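Local coordinates for protein peptidoglycan N-acetylglucosamine deacetylase (Bacillus cereus, PDB 4L1G) that removes the acetyl group from N-acetylglucosamine residues of cell wall peptidoglycan, and of soluble chitin substrates, with the help of zinc, at residues F56-K61 and G173-N178; Y62-S67 and N178-A183; V195-W200 and N210-N215. All blocks are in the same frame, centred on the assembly; numbering follows the deposited sequence.

Contact 1: F56-K61 and G173-N178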
ATOM      1  N   PHE A  56       8.385  10.171 -14.263  1.00 13.06           N
ATOM      2  CA  PHE A  56       7.330  11.067 -14.726  1.00 13.08           C
ATOM      3  C   PHE A  56       6.687  10.574 -16.017  1.00 13.37           C
ATOM      4  O   PHE A  56       5.471  10.408 -16.083  1.00 13.07           O
ATOM      5  CB  PHE A  56       7.849  12.496 -14.890  1.00 13.67           C
ATOM      6  CG  PHE A  56       7.830  13.292 -13.620  1.00 13.39           C
ATOM      7  CD1 PHE A  56       6.859  14.257 -13.408  1.00 13.30           C
ATOM      8  CD2 PHE A  56       8.772  13.067 -12.631  1.00 13.32           C
ATOM      9  CE1 PHE A  56       6.837  14.993 -12.240  1.00 13.15           C
ATOM     10  CE2 PHE A  56       8.756  13.796 -11.459  1.00 13.20           C
ATOM     11  CZ  PHE A  56       7.788  14.761 -11.263  1.00 13.12           C
ATOM     12  N   SER A  57       7.501  10.325 -17.038  1.00 15.37           N
ATOM     13  CA  SER A  57       6.973   9.878 -18.322  1.00 15.83           C
ATOM     14  C   SER A  57       6.342   8.486 -18.245  1.00 15.64           C
ATOM     15  O   SER A  57       5.556   8.105 -19.114  1.00 16.53           O
ATOM     16  CB  SER A  57       8.052   9.932 -19.408  1.00 16.80           C
ATOM     17  OG  SER A  57       9.226   9.257 -19.001  1.00 16.91           O
ATOM     18  N   TRP A  58       6.673   7.739 -17.196  1.00 12.21           N
ATOM     19  CA  TRP A  58       6.127   6.397 -17.013  1.00 11.44           C
ATOM     20  C   TRP A  58       4.631   6.379 -16.682  1.00 10.58           C
ATOM     21  O   TRP A  58       3.962   5.372 -16.916  1.00 10.57           O
ATOM     22  CB  TRP A  58       6.912   5.628 -15.947  1.00 11.24           C
ATOM     23  CG  TRP A  58       8.288   5.232 -16.391  1.00 12.10           C
ATOM     24  CD1 TRP A  58       8.821   5.383 -17.638  1.00 12.92           C
ATOM     25  CD2 TRP A  58       9.307   4.622 -15.590  1.00 12.04           C
ATOM     26  NE1 TRP A  58      10.109   4.906 -17.662  1.00 13.38           N
ATOM     27  CE2 TRP A  58      10.432   4.435 -16.418  1.00 12.85           C
ATOM     28  CE3 TRP A  58       9.379   4.220 -14.253  1.00 11.51           C
ATOM     29  CZ2 TRP A  58      11.614   3.859 -15.954  1.00 13.12           C
ATOM     30  CZ3 TRP A  58      10.554   3.648 -13.793  1.00 11.79           C
ATOM     31  CH2 TRP A  58      11.654   3.472 -14.642  1.00 12.58           C
ATOM     32  N   VAL A  59       4.104   7.480 -16.146  1.00 10.25           N
ATOM     33  CA  VAL A  59       2.676   7.542 -15.828  1.00  9.36           C
ATOM     34  C   VAL A  59       1.838   7.707 -17.095  1.00  9.37           C
ATOM     35  O   VAL A  59       0.633   7.443 -17.096  1.00  8.55           O
ATOM     36  CB  VAL A  59       2.328   8.667 -14.810  1.00  9.46           C
ATOM     37  CG1 VAL A  59       3.237   8.597 -13.590  1.00  9.64           C
ATOM     38  CG2 VAL A  59       2.395  10.045 -15.464  1.00 10.37           C
ATOM     39  N   GLU A  60       2.485   8.133 -18.174  1.00 13.27           N
ATOM     40  CA  GLU A  60       1.813   8.319 -19.455  1.00 14.06           C
ATOM     41  C   GLU A  60       1.892   7.066 -20.319  1.00 14.56           C
ATOM     42  O   GLU A  60       1.091   6.886 -21.236  1.00 15.37           O
ATOM     43  CB  GLU A  60       2.426   9.494 -20.219  1.00 14.75           C
ATOM     44  CG  GLU A  60       2.241  10.843 -19.551  1.00 14.50           C
ATOM     45  CD  GLU A  60       2.787  11.987 -20.387  1.00 15.35           C
ATOM     46  OE1 GLU A  60       2.379  13.141 -20.154  1.00 15.43           O
ATOM     47  OE2 GLU A  60       3.627  11.735 -21.276  1.00 16.04           O
ATOM     48  N   LYS A  61       2.857   6.202 -20.022  1.00 21.19           N
ATOM     49  CA  LYS A  61       3.127   5.045 -20.868  1.00 22.36           C
ATOM     50  C   LYS A  61       2.652   3.732 -20.250  1.00 23.01           C
ATOM     51  O   LYS A  61       2.268   2.809 -20.965  1.00 24.44           O
ATOM     52  CB  LYS A  61       4.621   4.971 -21.196  1.00 21.69           C
ATOM     53  CG  LYS A  61       4.983   3.963 -22.274  1.00 23.09           C
ATOM     54  CD  LYS A  61       6.432   4.133 -22.715  1.00 22.36           C
ATOM     55  CE  LYS A  61       6.855   3.053 -23.705  1.00 23.47           C
ATOM     56  NZ  LYS A  61       6.051   3.083 -24.959  1.00 24.82           N
ATOM     57  N   GLY A 173      10.419   1.609  -3.540  1.00 11.03           N
ATOM     58  CA  GLY A 173       9.935   2.324  -4.709  1.00 10.70           C
ATOM     59  C   GLY A 173      10.798   2.110  -5.941  1.00 11.05           C
ATOM     60  O   GLY A 173      10.693   2.854  -6.916  1.00 11.00           O
ATOM     61  N   GLU A 174      11.648   1.089  -5.898  1.00 18.60           N
ATOM     62  CA  GLU A 174      12.573   0.807  -6.993  1.00 19.09           C
ATOM     63  C   GLU A 174      11.953  -0.110  -8.044  1.00 18.98           C
ATOM     64  O   GLU A 174      11.597  -1.250  -7.750  1.00 18.96           O
ATOM     65  CB  GLU A 174      13.853   0.169  -6.451  1.00 19.82           C
ATOM     66  CG  GLU A 174      14.625   1.033  -5.469  1.00 20.19           C
ATOM     67  CD  GLU A 174      15.604   1.962  -6.156  1.00 20.91           C
ATOM     68  OE1 GLU A 174      15.568   2.057  -7.404  1.00 20.89           O
ATOM     69  OE2 GLU A 174      16.418   2.594  -5.449  1.00 21.53           O
ATOM     70  N   ILE A 175      11.836   0.390  -9.270  1.00 12.52           N
ATOM     71  CA  ILE A 175      11.303  -0.399 -10.378  1.00 12.59           C
ATOM     72  C   ILE A 175      12.009  -0.037 -11.690  1.00 13.15           C
ATOM     73  O   ILE A 175      12.376   1.118 -11.908  1.00 13.24           O
ATOM     74  CB  ILE A 175       9.763  -0.221 -10.512  1.00 11.97           C
ATOM     75  CG1 ILE A 175       9.162  -1.285 -11.432  1.00 12.31           C
ATOM     76  CG2 ILE A 175       9.404   1.178 -10.988  1.00 11.77           C
ATOM     77  CD1 ILE A 175       8.779  -2.553 -10.716  1.00 12.32           C
ATOM     78  N   LEU A 176      12.223  -1.030 -12.549  1.00 12.51           N
ATOM     79  CA  LEU A 176      12.821  -0.795 -13.862  1.00 13.18           C
ATOM     80  C   LEU A 176      11.725  -0.698 -14.918  1.00 13.08           C
ATOM     81  O   LEU A 176      10.613  -1.180 -14.706  1.00 12.53           O
ATOM     82  CB  LEU A 176      13.801  -1.912 -14.222  1.00 13.98           C
ATOM     83  CG  LEU A 176      15.016  -2.088 -13.307  1.00 14.34           C
ATOM     84  CD1 LEU A 176      15.921  -3.198 -13.828  1.00 15.25           C
ATOM     85  CD2 LEU A 176      15.786  -0.784 -13.162  1.00 14.53           C
ATOM     86  N   GLU A 177      12.036  -0.080 -16.053  1.00 15.24           N
ATOM     87  CA  GLU A 177      11.027   0.142 -17.086  1.00 15.71           C
ATOM     88  C   GLU A 177      10.474  -1.159 -17.669  1.00 16.71           C
ATOM     89  O   GLU A 177       9.267  -1.287 -17.872  1.00 17.35           O
ATOM     90  CB  GLU A 177      11.560   1.041 -18.206  1.00 16.12           C
ATOM     91  CG  GLU A 177      10.503   1.391 -19.244  1.00 16.75           C
ATOM     92  CD  GLU A 177      10.962   2.441 -20.240  1.00 17.09           C
ATOM     93  OE1 GLU A 177      12.009   3.080 -20.005  1.00 17.19           O
ATOM     94  OE2 GLU A 177      10.266   2.632 -21.261  1.00 17.81           O
ATOM     95  N   ASN A 178      11.355  -2.119 -17.933  1.00 22.81           N
ATOM     96  CA  ASN A 178      10.932  -3.408 -18.472  1.00 23.93           C
ATOM     97  C   ASN A 178      10.080  -4.190 -17.484  1.00 23.70           C
ATOM     98  O   ASN A 178       9.186  -4.940 -17.875  1.00 24.72           O
ATOM     99  CB  ASN A 178      12.139  -4.239 -18.912  1.00 24.18           C
ATOM    100  CG  ASN A 178      12.737  -3.747 -20.214  1.00 24.97           C
ATOM    101  OD1 ASN A 178      12.042  -3.155 -21.043  1.00 25.46           O
ATOM    102  ND2 ASN A 178      14.030  -3.987 -20.403  1.00 25.41           N
TER
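W58, on the short N-terminal helix 55-61, lays its indole against the chain from I175 to E177, where a loop of the NodB homology domain turns into helix 177-185. The fold belongs to the polysaccharide deacetylase family, a barrel of TIM type, and here its first helix is docked onto the start of a later one. L176 occupies the N-cap position of helix 177-185, and its backbone N is bonded to the side chain of Q179, one turn on.

Apolar packing comes first. The indole is directed at the loop by its first torsion, which sets CG anti to the carbonyl carbon (chi1 -71°). Its six-membered ring then reaches furthest: CZ3 lies 3.9 Å from CG2 of I175, the only close pair between two apolar side chains here. The rest of the I175 side chain leads away from the indole, where I175 packs on L138 and P170 in loops and on Y146 of helix 143-161. On one face of the indole sits E177, whose CA stands 3.9 Å above the ring plane, displaced toward the rim, while its CB comes to 3.6 Å from W58 CZ2.

Polar groups meet this ring without forming a hydrogen bond across the contact. The carbonyl O of I175 approaches the indole edge, close to the ring plane, 3.6 Å from W58 CZ3. E177 extends its chain past the pyrrole side, and its carboxylate plane is inclined 55° to the indole.

Charge adds a looser term. K61 NZ is 5.6 Å from E177 OE2, too far for a salt bridge, although the opposite charges may still attract. The stronger hold on that oxygen comes from Y62 OH, in the residue that follows helix 55-61; its other oxygen, E177 OE1, remains 3.5 Å from W58 NE1.

Contact 2: Y62-S67 and N178-A183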
ATOM      1  N   TYR A  62       2.668   3.656 -18.923  1.00 15.61           N
ATOM      2  CA  TYR A  62       2.326   2.418 -18.231  1.00 15.81           C
ATOM      3  C   TYR A  62       1.255   2.616 -17.162  1.00 15.15           C
ATOM      4  O   TYR A  62       0.890   3.744 -16.829  1.00 14.39           O
ATOM      5  CB  TYR A  62       3.576   1.812 -17.593  1.00 14.69           C
ATOM      6  CG  TYR A  62       4.733   1.645 -18.551  1.00 15.04           C
ATOM      7  CD1 TYR A  62       4.731   0.635 -19.502  1.00 16.46           C
ATOM      8  CD2 TYR A  62       5.829   2.497 -18.500  1.00 14.39           C
ATOM      9  CE1 TYR A  62       5.786   0.478 -20.382  1.00 16.62           C
ATOM     10  CE2 TYR A  62       6.890   2.348 -19.374  1.00 15.17           C
ATOM     11  CZ  TYR A  62       6.863   1.336 -20.312  1.00 15.88           C
ATOM     12  OH  TYR A  62       7.916   1.183 -21.185  1.00 16.76           O
ATOM     13  N   ALA A  63       0.755   1.505 -16.627  1.00 10.90           N
ATOM     14  CA  ALA A  63      -0.153   1.549 -15.488  1.00 10.33           C
ATOM     15  C   ALA A  63       0.664   1.863 -14.242  1.00  9.69           C
ATOM     16  O   ALA A  63       1.129   0.962 -13.546  1.00  9.54           O
ATOM     17  CB  ALA A  63      -0.882   0.223 -15.336  1.00 10.53           C
ATOM     18  N   TYR A  64       0.830   3.153 -13.965  1.00 11.36           N
ATOM     19  CA  TYR A  64       1.802   3.613 -12.983  1.00  9.87           C
ATOM     20  C   TYR A  64       1.415   5.004 -12.478  1.00  9.08           C
ATOM     21  O   TYR A  64       1.196   5.918 -13.274  1.00  9.62           O
ATOM     22  CB  TYR A  64       3.181   3.647 -13.648  1.00 10.11           C
ATOM     23  CG  TYR A  64       4.352   3.954 -12.742  1.00  9.17           C
ATOM     24  CD1 TYR A  64       4.758   3.052 -11.767  1.00  8.98           C
ATOM     25  CD2 TYR A  64       5.080   5.129 -12.893  1.00  9.39           C
ATOM     26  CE1 TYR A  64       5.838   3.324 -10.950  1.00  9.23           C
ATOM     27  CE2 TYR A  64       6.163   5.408 -12.083  1.00  9.78           C
ATOM     28  CZ  TYR A  64       6.538   4.502 -11.113  1.00  9.59           C
ATOM     29  OH  TYR A  64       7.618   4.776 -10.302  1.00  9.71           O
ATOM     30  N   ALA A  65       1.322   5.163 -11.161  1.00  7.69           N
ATOM     31  CA  ALA A  65       0.940   6.450 -10.584  1.00  7.89           C
ATOM     32  C   ALA A  65       1.518   6.673  -9.189  1.00  8.21           C
ATOM     33  O   ALA A  65       1.858   5.722  -8.486  1.00  8.19           O
ATOM     34  CB  ALA A  65      -0.578   6.594 -10.557  1.00  7.52           C
ATOM     35  N   PHE A  66       1.625   7.941  -8.802  1.00  8.36           N
ATOM     36  CA  PHE A  66       2.104   8.321  -7.477  1.00  8.26           C
ATOM     37  C   PHE A  66       0.947   8.794  -6.602  1.00  8.11           C
ATOM     38  O   PHE A  66       0.980   8.663  -5.375  1.00  8.04           O
ATOM     39  CB  PHE A  66       3.145   9.436  -7.587  1.00  8.56           C
ATOM     40  CG  PHE A  66       4.441   9.000  -8.206  1.00  8.82           C
ATOM     41  CD1 PHE A  66       4.609   9.022  -9.584  1.00  9.08           C
ATOM     42  CD2 PHE A  66       5.493   8.570  -7.412  1.00  8.91           C
ATOM     43  CE1 PHE A  66       5.805   8.619 -10.156  1.00  9.43           C
ATOM     44  CE2 PHE A  66       6.692   8.166  -7.979  1.00  9.26           C
ATOM     45  CZ  PHE A  66       6.848   8.191  -9.352  1.00  9.51           C
ATOM     46  N   SER A  67      -0.072   9.351  -7.247  1.00  8.18           N
ATOM     47  CA  SER A  67      -1.228   9.900  -6.555  1.00  8.16           C
ATOM     48  C   SER A  67      -2.452   9.853  -7.469  1.00  8.29           C
ATOM     49  O   SER A  67      -2.361   9.395  -8.608  1.00  8.14           O
ATOM     50  CB  SER A  67      -0.944  11.328  -6.083  1.00  8.37           C
ATOM     51  OG  SER A  67      -0.396  12.122  -7.124  1.00  8.63           O
ATOM     52  N   ASN A 178      11.355  -2.119 -17.933  1.00 22.81           N
ATOM     53  CA  ASN A 178      10.932  -3.408 -18.472  1.00 23.93           C
ATOM     54  C   ASN A 178      10.080  -4.190 -17.484  1.00 23.70           C
ATOM     55  O   ASN A 178       9.186  -4.940 -17.875  1.00 24.72           O
ATOM     56  CB  ASN A 178      12.139  -4.239 -18.912  1.00 24.18           C
ATOM     57  CG  ASN A 178      12.737  -3.747 -20.214  1.00 24.97           C
ATOM     58  OD1 ASN A 178      12.042  -3.155 -21.043  1.00 25.46           O
ATOM     59  ND2 ASN A 178      14.030  -3.987 -20.403  1.00 25.41           N
ATOM     60  N   GLN A 179      10.364  -4.007 -16.199  1.00 13.03           N
ATOM     61  CA  GLN A 179       9.569  -4.621 -15.147  1.00 12.25           C
ATOM     62  C   GLN A 179       8.183  -4.000 -15.135  1.00 11.10           C
ATOM     63  O   GLN A 179       7.176  -4.694 -15.004  1.00 10.56           O
ATOM     64  CB  GLN A 179      10.247  -4.423 -13.792  1.00 12.48           C
ATOM     65  CG  GLN A 179      11.601  -5.105 -13.671  1.00 13.59           C
ATOM     66  CD  GLN A 179      12.331  -4.716 -12.399  1.00 13.37           C
ATOM     67  OE1 GLN A 179      11.996  -3.721 -11.762  1.00 12.77           O
ATOM     68  NE2 GLN A 179      13.331  -5.505 -12.023  1.00 13.96           N
ATOM     69  N   LEU A 180       8.143  -2.681 -15.281  1.00 13.22           N
ATOM     70  CA  LEU A 180       6.889  -1.944 -15.314  1.00 13.36           C
ATOM     71  C   LEU A 180       6.112  -2.281 -16.582  1.00 15.08           C
ATOM     72  O   LEU A 180       4.884  -2.374 -16.565  1.00 15.70           O
ATOM     73  CB  LEU A 180       7.169  -0.445 -15.233  1.00 12.58           C
ATOM     74  CG  LEU A 180       5.987   0.522 -15.178  1.00 12.56           C
ATOM     75  CD1 LEU A 180       5.006   0.124 -14.084  1.00 12.02           C
ATOM     76  CD2 LEU A 180       6.497   1.937 -14.953  1.00 11.56           C
ATOM     77  N   LYS A 181       6.839  -2.470 -17.679  1.00 17.26           N
ATOM     78  CA  LYS A 181       6.233  -2.828 -18.957  1.00 18.94           C
ATOM     79  C   LYS A 181       5.564  -4.197 -18.886  1.00 19.77           C
ATOM     80  O   LYS A 181       4.442  -4.371 -19.360  1.00 20.78           O
ATOM     81  CB  LYS A 181       7.284  -2.803 -20.068  1.00 19.34           C
ATOM     82  CG  LYS A 181       6.784  -3.271 -21.425  1.00 20.93           C
ATOM     83  CD  LYS A 181       7.857  -3.082 -22.487  1.00 21.11           C
ATOM     84  CE  LYS A 181       7.477  -3.747 -23.803  1.00 22.60           C
ATOM     85  NZ  LYS A 181       7.440  -5.237 -23.703  1.00 23.12           N
ATOM     86  N   TRP A 182       6.256  -5.162 -18.288  1.00 12.37           N
ATOM     87  CA  TRP A 182       5.702  -6.500 -18.104  1.00 12.68           C
ATOM     88  C   TRP A 182       4.448  -6.474 -17.232  1.00 12.03           C
ATOM     89  O   TRP A 182       3.449  -7.113 -17.555  1.00 12.40           O
ATOM     90  CB  TRP A 182       6.747  -7.439 -17.496  1.00 12.88           C
ATOM     91  CG  TRP A 182       6.242  -8.835 -17.262  1.00 13.29           C
ATOM     92  CD1 TRP A 182       6.151  -9.840 -18.184  1.00 14.28           C
ATOM     93  CD2 TRP A 182       5.763  -9.380 -16.026  1.00 12.83           C
ATOM     94  NE1 TRP A 182       5.641 -10.976 -17.597  1.00 14.48           N
ATOM     95  CE2 TRP A 182       5.398 -10.720 -16.273  1.00 13.60           C
ATOM     96  CE3 TRP A 182       5.606  -8.864 -14.735  1.00 11.97           C
ATOM     97  CZ2 TRP A 182       4.886 -11.551 -15.278  1.00 13.53           C
ATOM     98  CZ3 TRP A 182       5.098  -9.691 -13.747  1.00 11.90           C
ATOM     99  CH2 TRP A 182       4.745 -11.019 -14.025  1.00 12.67           C
ATOM    100  N   ALA A 183       4.505  -5.727 -16.134  1.00 10.10           N
ATOM    101  CA  ALA A 183       3.373  -5.616 -15.217  1.00  9.49           C
ATOM    102  C   ALA A 183       2.141  -5.021 -15.895  1.00  9.22           C
ATOM    103  O   ALA A 183       1.018  -5.493 -15.692  1.00  9.31           O
ATOM    104  CB  ALA A 183       3.757  -4.791 -14.001  1.00  9.16           C
TER
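The Y64 ring carries a methyl group of L180 on one face: CD2 sits 3.9 Å from the ring centroid and 22° off the normal, a CH-pi contact shifted toward the CG side of the ring. The other methyl, L180 CD1, lies 3.7 Å from Y64 CD1, so both branches of the leucine come to the same face, at its CG-CD1 end. Y62 offers its own ring to the helix. K181 N lies over one of its faces, and the start of the lysine side chain follows, with K181 CB 3.6 Å from Y62 CE1. L180 CD2 comes to that ring at a slant.

L180 is therefore wedged between two tyrosines. Its CG stands 3.6 Å from Y62 CB; with CG anti to the backbone N (chi1 -177°), the branch point is carried out from the helix toward the two tyrosines. Beyond the contact, the leucine also packs on W58 and I190.

No hydrogen bond joins the two segments, and the polar ends are held by other residues. Y62 OH bonds to E177, Y64 OH to Q192, and K181 NZ turns away to a salt bridge with E185. A63, the centre of an inverse gamma turn, anchors its backbone N on T184 OG1, one turn beyond L180.

Strand 64-65 is an outer strand of a small parallel sheet, paired with 189-191. Helix 177-185 leads directly into that neighbouring strand, and packing a helix on the sheet that its own chain goes on to enter is characteristic of alpha/beta folds such as this deacetylase domain.

Contact 3: V195-W200 and N210-N215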
ATOM      1  N   VAL A 195       2.818  10.904  -0.223  1.00  8.70           N
ATOM      2  CA  VAL A 195       3.045  11.380   1.138  1.00  8.60           C
ATOM      3  C   VAL A 195       3.758  10.307   1.957  1.00  8.66           C
ATOM      4  O   VAL A 195       3.191   9.251   2.243  1.00  8.46           O
ATOM      5  CB  VAL A 195       1.727  11.774   1.843  1.00  8.65           C
ATOM      6  CG1 VAL A 195       2.000  12.217   3.278  1.00  9.16           C
ATOM      7  CG2 VAL A 195       1.014  12.874   1.067  1.00  8.93           C
ATOM      8  N   ASP A 196       5.002  10.580   2.330  1.00 15.09           N
ATOM      9  CA  ASP A 196       5.797   9.624   3.090  1.00 16.03           C
ATOM     10  C   ASP A 196       5.869  10.009   4.563  1.00 18.18           C
ATOM     11  O   ASP A 196       6.365  11.080   4.911  1.00 19.43           O
ATOM     12  CB  ASP A 196       7.205   9.511   2.499  1.00 16.06           C
ATOM     13  CG  ASP A 196       8.002   8.371   3.105  1.00 16.76           C
ATOM     14  OD1 ASP A 196       7.424   7.575   3.875  1.00 17.22           O
ATOM     15  OD2 ASP A 196       9.208   8.261   2.798  1.00 16.79           O
ATOM     16  N   THR A 197       5.374   9.124   5.422  1.00 11.19           N
ATOM     17  CA  THR A 197       5.350   9.376   6.858  1.00 11.98           C
ATOM     18  C   THR A 197       6.697   9.090   7.507  1.00 12.77           C
ATOM     19  O   THR A 197       6.911   9.448   8.663  1.00 14.42           O
ATOM     20  CB  THR A 197       4.292   8.505   7.569  1.00 11.95           C
ATOM     21  OG1 THR A 197       4.656   7.122   7.464  1.00 11.85           O
ATOM     22  CG2 THR A 197       2.915   8.713   6.956  1.00 11.29           C
ATOM     23  N   VAL A 198       7.596   8.457   6.750  1.00 22.43           N
ATOM     24  CA  VAL A 198       8.866   7.921   7.263  1.00 23.46           C
ATOM     25  C   VAL A 198       8.740   7.304   8.663  1.00 25.33           C
ATOM     26  O   VAL A 198       9.600   7.488   9.526  1.00 26.45           O
ATOM     27  CB  VAL A 198      10.054   8.941   7.174  1.00 24.00           C
ATOM     28  CG1 VAL A 198      10.348   9.290   5.720  1.00 22.13           C
ATOM     29  CG2 VAL A 198       9.795  10.208   7.984  1.00 25.57           C
ATOM     30  N   ASP A 199       7.658   6.555   8.862  1.00 14.79           N
ATOM     31  CA  ASP A 199       7.315   6.010  10.172  1.00 15.80           C
ATOM     32  C   ASP A 199       8.272   4.921  10.655  1.00 15.60           C
ATOM     33  O   ASP A 199       8.339   4.631  11.852  1.00 16.46           O
ATOM     34  CB  ASP A 199       5.863   5.509  10.190  1.00 14.55           C
ATOM     35  CG  ASP A 199       5.571   4.483   9.103  1.00 13.42           C
ATOM     36  OD1 ASP A 199       6.376   4.344   8.161  1.00 13.07           O
ATOM     37  OD2 ASP A 199       4.516   3.818   9.187  1.00 13.19           O
ATOM     38  N   TRP A 200       9.020   4.334   9.727  1.00 31.28           N
ATOM     39  CA  TRP A 200       9.981   3.290  10.063  1.00 31.15           C
ATOM     40  C   TRP A 200      11.134   3.830  10.910  1.00 32.26           C
ATOM     41  O   TRP A 200      11.841   3.065  11.562  1.00 32.45           O
ATOM     42  CB  TRP A 200      10.521   2.632   8.793  1.00 29.60           C
ATOM     43  CG  TRP A 200      11.089   3.613   7.815  1.00 29.07           C
ATOM     44  CD1 TRP A 200      10.416   4.264   6.822  1.00 28.07           C
ATOM     45  CD2 TRP A 200      12.447   4.062   7.741  1.00 29.23           C
ATOM     46  NE1 TRP A 200      11.271   5.088   6.132  1.00 27.68           N
ATOM     47  CE2 TRP A 200      12.525   4.982   6.676  1.00 28.43           C
ATOM     48  CE3 TRP A 200      13.606   3.773   8.468  1.00 29.99           C
ATOM     49  CZ2 TRP A 200      13.715   5.616   6.321  1.00 28.43           C
ATOM     50  CZ3 TRP A 200      14.786   4.405   8.115  1.00 30.02           C
ATOM     51  CH2 TRP A 200      14.832   5.315   7.051  1.00 29.36           C
ATOM     52  N   ASN A 210       1.618  15.818  11.848  1.00 22.67           N
ATOM     53  CA  ASN A 210       1.952  17.135  11.316  1.00 23.23           C
ATOM     54  C   ASN A 210       2.515  17.039   9.904  1.00 22.69           C
ATOM     55  O   ASN A 210       2.264  17.898   9.059  1.00 22.02           O
ATOM     56  CB  ASN A 210       2.944  17.860  12.229  1.00 25.24           C
ATOM     57  CG  ASN A 210       2.360  18.176  13.595  1.00 25.58           C
ATOM     58  OD1 ASN A 210       1.143  18.156  13.787  1.00 24.49           O
ATOM     59  ND2 ASN A 210       3.231  18.476  14.552  1.00 26.93           N
ATOM     60  N   ASN A 211       3.279  15.980   9.661  1.00 27.71           N
ATOM     61  CA  ASN A 211       3.826  15.704   8.343  1.00 26.62           C
ATOM     62  C   ASN A 211       2.715  15.430   7.333  1.00 23.91           C
ATOM     63  O   ASN A 211       2.644  16.078   6.288  1.00 22.79           O
ATOM     64  CB  ASN A 211       4.791  14.519   8.422  1.00 27.17           C
ATOM     65  CG  ASN A 211       5.326  14.098   7.064  1.00 25.32           C
ATOM     66  OD1 ASN A 211       5.337  14.878   6.111  1.00 24.26           O
ATOM     67  ND2 ASN A 211       5.781  12.854   6.975  1.00 24.85           N
ATOM     68  N   VAL A 212       1.849  14.473   7.657  1.00 12.96           N
ATOM     69  CA  VAL A 212       0.755  14.084   6.769  1.00 11.54           C
ATOM     70  C   VAL A 212      -0.196  15.241   6.467  1.00 11.61           C
ATOM     71  O   VAL A 212      -0.533  15.484   5.311  1.00 11.09           O
ATOM     72  CB  VAL A 212      -0.051  12.893   7.342  1.00 11.42           C
ATOM     73  CG1 VAL A 212      -1.311  12.651   6.526  1.00 10.80           C
ATOM     74  CG2 VAL A 212       0.806  11.640   7.378  1.00 11.26           C
ATOM     75  N   LEU A 213      -0.618  15.956   7.507  1.00 17.29           N
ATOM     76  CA  LEU A 213      -1.560  17.061   7.341  1.00 16.90           C
ATOM     77  C   LEU A 213      -0.956  18.232   6.573  1.00 17.38           C
ATOM     78  O   LEU A 213      -1.673  19.000   5.930  1.00 16.64           O
ATOM     79  CB  LEU A 213      -2.080  17.542   8.699  1.00 18.03           C
ATOM     80  CG  LEU A 213      -3.436  16.987   9.140  1.00 16.91           C
ATOM     81  CD1 LEU A 213      -4.530  17.430   8.177  1.00 15.54           C
ATOM     82  CD2 LEU A 213      -3.395  15.472   9.243  1.00 16.23           C
ATOM     83  N   GLY A 214       0.363  18.365   6.646  1.00 16.79           N
ATOM     84  CA  GLY A 214       1.048  19.448   5.970  1.00 17.33           C
ATOM     85  C   GLY A 214       1.300  19.167   4.502  1.00 15.58           C
ATOM     86  O   GLY A 214       1.538  20.091   3.725  1.00 15.37           O
ATOM     87  N   ASN A 215       1.244  17.893   4.115  1.00 19.78           N
ATOM     88  CA  ASN A 215       1.597  17.503   2.751  1.00 18.17           C
ATOM     89  C   ASN A 215       0.512  16.735   1.995  1.00 16.45           C
ATOM     90  O   ASN A 215       0.756  16.242   0.894  1.00 15.49           O
ATOM     91  CB  ASN A 215       2.899  16.696   2.745  1.00 18.52           C
ATOM     92  CG  ASN A 215       4.078  17.489   3.281  1.00 20.58           C
ATOM     93  OD1 ASN A 215       4.682  18.288   2.562  1.00 20.35           O
ATOM     94  ND2 ASN A 215       4.412  17.273   4.549  1.00 22.36           N
TER
HETATM   95  O   HOH W   1       6.821  12.071   9.332  1.00 23.99           O
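N211 ND2 donates to the carbonyl O of D196 over 2.8 Å, the one direct hydrogen bond between strand end and helix. The N-H...O angle is 148°. The oxygen lies near the plane of the asparagine amide, whereas the donor is tilted somewhat from the carbonyl plane of D196. A water molecule adds a second link, accepting from N211 ND2 and donating to T197 O at 2.7 Å. The amide nitrogen thus serves two successive carbonyls at the point where the strand ends, D196 O directly and T197 O through the water.

Alongside run the apolar contacts. T197 CG2 and V212 CG2 meet at 3.6 Å, the two branched side chains running alongside each other. V195 CG2 approaches the carbonyl O of N215 at 3.4 Å.

The next layer positions these groups. Placing CG of N211 anti to its own backbone N (chi1 176°) aims the amide at the strand. Its backbone O accepts from N215 ND2 at 2.8 Å, which draws the later side chain back onto the helix. On the strand side, D196 OD1 receives V198 N at 3.0 Å from above the carboxylate plane, forming an Asx turn. The D196 side chain lies about 5 Å from that of H225, the predicted proton donor. T197 OG1 bonds to L223 O, while D199 OD2 holds H225 N and S235 OG.

Strand 195-196, helix 205-215 and strand 221-225 form a beta-alpha-beta unit, in which V195 pairs through its backbone with V221 and L223 of the parallel strand, while V212 also packs on I242 of helix 233-248.

Overall arrangement
Contacts 1 and 2 form one continuous patch, their centres 5 Å apart. They share N178 and helix 177-185, and along the chain their segments alternate: helix 55-61 and strand 64-65 come first, and both later partners follow more than 100 residues on. The N-terminal segments are thereby packed on helix 177-185 and the loop before it, next to the small sheet in which strand 64-65 pairs with 189-191. Contact 3 closes later in the sequence, within a local unit on the six-stranded sheet. Its centre is 24 Å from each of the others, and it touches neither. The first two contacts thus join distant parts of the chain, while the third fixes a strand end beside the predicted catalytic H225.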